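Side-chain contact in putative transcription protein (Pseudomonas aeruginosa PAO1, PDB 4GCV), which probably binds DNA through a helix-turn-helix domain and regulates transcription, perhaps in response to oxidative stress: residues R68-Y71 with R77-Y80. The protein carries 2 engineered substitutions. Numbering follows the deposited sequence.
Sequences RQPY and RYQY
The guanidinium of R68 lies nearly flat over one face of the Y78 ring, planes 14° apart and CZ 4.1 Å from the ring centroid, a stacked cation-pi pair that illustrates how side chains pair diagonally across a two-stranded hairpin. Packing is close at the root of this pair, where R68 CG sits 3.5 Å from Y78 CB and meets CE2 of the buried Y80 obliquely at 3.6 Å. A bend at chi3 (54°) turns the end of the arginine chain over the tyrosine. At its edge the same Y78 ring meets the Q69-P70 peptide, with CD1 3.6 Å from P70 N.

Between the strands, Q69 and Q79 form a hydrogen-bonded pair, Q69 N to Q79 O at 2.9 Å and Q79 N to Q69 O at 3.0 Å. Their stems pack closely on the other face, whereas the bond between their ends, Q79 NE2 to Q69 OE1 at 2.8 Å, is weak and bent to 118°, the two amides being turned well out of a common plane. Q79 OE1 approaches the edge of the Y71 ring, 3.3 Å from CD1.

Toward the turn the ladder slackens into a weak bond from Y71 N to R77 O; P70, Y71 and R77 are exposed, and the outer end of the R68 stack belongs to this solvent side too. This twisted antiparallel beta hairpin is the wing of the HxlR-type winged helix-turn-helix fold.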
ATOM      1  N   ARG B  68      -9.410  -5.415  18.715  1.00 45.17           N
ATOM      2  CA  ARG B  68      -9.500  -6.607  19.529  1.00 47.17           C
ATOM      3  C   ARG B  68     -10.808  -6.512  20.272  1.00 50.68           C
ATOM      4  O   ARG B  68     -11.209  -5.421  20.713  1.00 51.68           O
ATOM      5  CB  ARG B  68      -8.379  -6.570  20.546  1.00 47.76           C
ATOM      6  CG  ARG B  68      -7.556  -7.815  20.651  1.00 49.24           C
ATOM      7  CD  ARG B  68      -6.161  -7.563  21.241  1.00 47.62           C
ATOM      8  NE  ARG B  68      -6.208  -6.887  22.516  1.00 47.32           N
ATOM      9  CZ  ARG B  68      -5.403  -7.158  23.541  1.00 53.20           C
ATOM     10  NH1 ARG B  68      -4.490  -8.117  23.432  1.00 52.96           N
ATOM     11  NH2 ARG B  68      -5.510  -6.486  24.693  1.00 49.70           N
ATOM     12  N   GLN B  69     -11.494  -7.632  20.423  1.00 52.71           N
ATOM     13  CA  GLN B  69     -12.717  -7.630  21.180  1.00 56.86           C
ATOM     14  C   GLN B  69     -12.844  -8.928  21.941  1.00 59.40           C
ATOM     15  O   GLN B  69     -12.496  -9.973  21.400  1.00 58.71           O
ATOM     16  CB  GLN B  69     -13.930  -7.291  20.313  1.00 56.48           C
ATOM     17  CG  GLN B  69     -14.365  -8.325  19.312  1.00 59.94           C
ATOM     18  CD  GLN B  69     -15.566  -7.876  18.453  1.00 64.48           C
ATOM     19  OE1 GLN B  69     -16.531  -8.633  18.287  1.00 69.75           O
ATOM     20  NE2 GLN B  69     -15.498  -6.658  17.892  1.00 63.18           N
ATOM     21  N   PRO B  70     -13.281  -8.861  23.230  1.00 63.34           N
ATOM     22  CA  PRO B  70     -13.400 -10.037  24.096  1.00 66.26           C
ATOM     23  C   PRO B  70     -14.108 -11.190  23.400  1.00 67.07           C
ATOM     24  O   PRO B  70     -14.946 -10.989  22.518  1.00 65.67           O
ATOM     25  CB  PRO B  70     -14.243  -9.538  25.273  1.00 69.17           C
ATOM     26  CG  PRO B  70     -13.923  -8.121  25.375  1.00 69.05           C
ATOM     27  CD  PRO B  70     -13.626  -7.625  23.954  1.00 64.57           C
ATOM     28  N   TYR B  71     -13.751 -12.403  23.789  1.00 70.03           N
ATOM     29  CA  TYR B  71     -14.319 -13.572  23.153  1.00 71.35           C
ATOM     30  C   TYR B  71     -14.718 -14.590  24.167  1.00 74.89           C
ATOM     31  O   TYR B  71     -15.672 -15.316  23.923  1.00 76.53           O
ATOM     32  CB  TYR B  71     -13.354 -14.201  22.148  1.00 69.02           C
ATOM     33  CG  TYR B  71     -13.936 -15.421  21.469  1.00 69.90           C
ATOM     34  CD1 TYR B  71     -14.771 -15.298  20.347  1.00 70.35           C
ATOM     35  CD2 TYR B  71     -13.672 -16.695  21.964  1.00 72.06           C
ATOM     36  CE1 TYR B  71     -15.318 -16.425  19.728  1.00 72.09           C
ATOM     37  CE2 TYR B  71     -14.199 -17.825  21.366  1.00 74.71           C
ATOM     38  CZ  TYR B  71     -15.019 -17.693  20.252  1.00 75.36           C
ATOM     39  OH  TYR B  71     -15.532 -18.845  19.691  1.00 77.73           O
ATOM     40  N   ARG B  77      -9.707 -14.551  26.196  1.00 73.18           N
ATOM     41  CA  ARG B  77      -9.141 -14.582  24.876  1.00 68.33           C
ATOM     42  C   ARG B  77      -9.810 -13.486  24.038  1.00 64.38           C
ATOM     43  O   ARG B  77     -10.893 -13.014  24.392  1.00 63.13           O
ATOM     44  CB  ARG B  77      -9.343 -15.972  24.275  1.00 68.69           C
ATOM     45  CG  ARG B  77      -8.638 -17.123  25.043  1.00 73.33           C
ATOM     46  CD  ARG B  77      -7.157 -17.317  24.598  1.00 78.35           C
ATOM     47  NE  ARG B  77      -7.023 -18.053  23.326  1.00 80.60           N
ATOM     48  CZ  ARG B  77      -6.758 -19.361  23.228  1.00 82.78           C
ATOM     49  NH1 ARG B  77      -6.580 -20.087  24.330  1.00 85.59           N
ATOM     50  NH2 ARG B  77      -6.671 -19.948  22.033  1.00 79.77           N
ATOM     51  N   TYR B  78      -9.155 -13.072  22.949  1.00 59.82           N
ATOM     52  CA  TYR B  78      -9.712 -12.041  22.077  1.00 56.34           C
ATOM     53  C   TYR B  78      -9.854 -12.559  20.663  1.00 53.95           C
ATOM     54  O   TYR B  78      -9.073 -13.403  20.227  1.00 54.13           O
ATOM     55  CB  TYR B  78      -8.842 -10.784  22.063  1.00 55.13           C
ATOM     56  CG  TYR B  78      -8.727 -10.067  23.390  1.00 56.22           C
ATOM     57  CD1 TYR B  78      -9.724  -9.183  23.826  1.00 55.62           C
ATOM     58  CD2 TYR B  78      -7.609 -10.258  24.207  1.00 56.80           C
ATOM     59  CE1 TYR B  78      -9.618  -8.535  25.049  1.00 58.58           C
ATOM     60  CE2 TYR B  78      -7.488  -9.615  25.426  1.00 58.73           C
ATOM     61  CZ  TYR B  78      -8.501  -8.757  25.848  1.00 60.10           C
ATOM     62  OH  TYR B  78      -8.388  -8.133  27.069  1.00 64.40           O
ATOM     63  N   GLN B  79     -10.853 -12.044  19.951  1.00 51.92           N
ATOM     64  CA  GLN B  79     -10.928 -12.129  18.499  1.00 48.82           C
ATOM     65  C   GLN B  79     -10.538 -10.771  17.900  1.00 45.77           C
ATOM     66  O   GLN B  79     -10.522  -9.746  18.626  1.00 45.09           O
ATOM     67  CB  GLN B  79     -12.340 -12.460  18.045  1.00 50.18           C
ATOM     68  CG  GLN B  79     -13.420 -11.513  18.600  1.00 54.33           C
ATOM     69  CD  GLN B  79     -14.840 -12.064  18.395  1.00 60.27           C
ATOM     70  OE1 GLN B  79     -15.015 -13.174  17.874  1.00 61.35           O
ATOM     71  NE2 GLN B  79     -15.855 -11.285  18.802  1.00 60.73           N
ATOM     72  N   TYR B  80     -10.279 -10.773  16.586  1.00 41.28           N
ATOM     73  CA  TYR B  80      -9.728  -9.619  15.883  1.00 38.99           C
ATOM     74  C   TYR B  80     -10.604  -9.325  14.704  1.00 38.95           C
ATOM     75  O   TYR B  80     -10.733 -10.138  13.792  1.00 39.73           O
ATOM     76  CB  TYR B  80      -8.289  -9.920  15.391  1.00 36.68           C
ATOM     77  CG  TYR B  80      -7.377 -10.257  16.518  1.00 35.59           C
ATOM     78  CD1 TYR B  80      -7.409 -11.509  17.103  1.00 39.91           C
ATOM     79  CD2 TYR B  80      -6.538  -9.316  17.051  1.00 35.13           C
ATOM     80  CE1 TYR B  80      -6.596 -11.811  18.198  1.00 41.25           C
ATOM     81  CE2 TYR B  80      -5.703  -9.610  18.124  1.00 37.92           C
ATOM     82  CZ  TYR B  80      -5.738 -10.853  18.683  1.00 40.89           C
ATOM     83  OH  TYR B  80      -4.953 -11.146  19.759  1.00 43.98           O
TER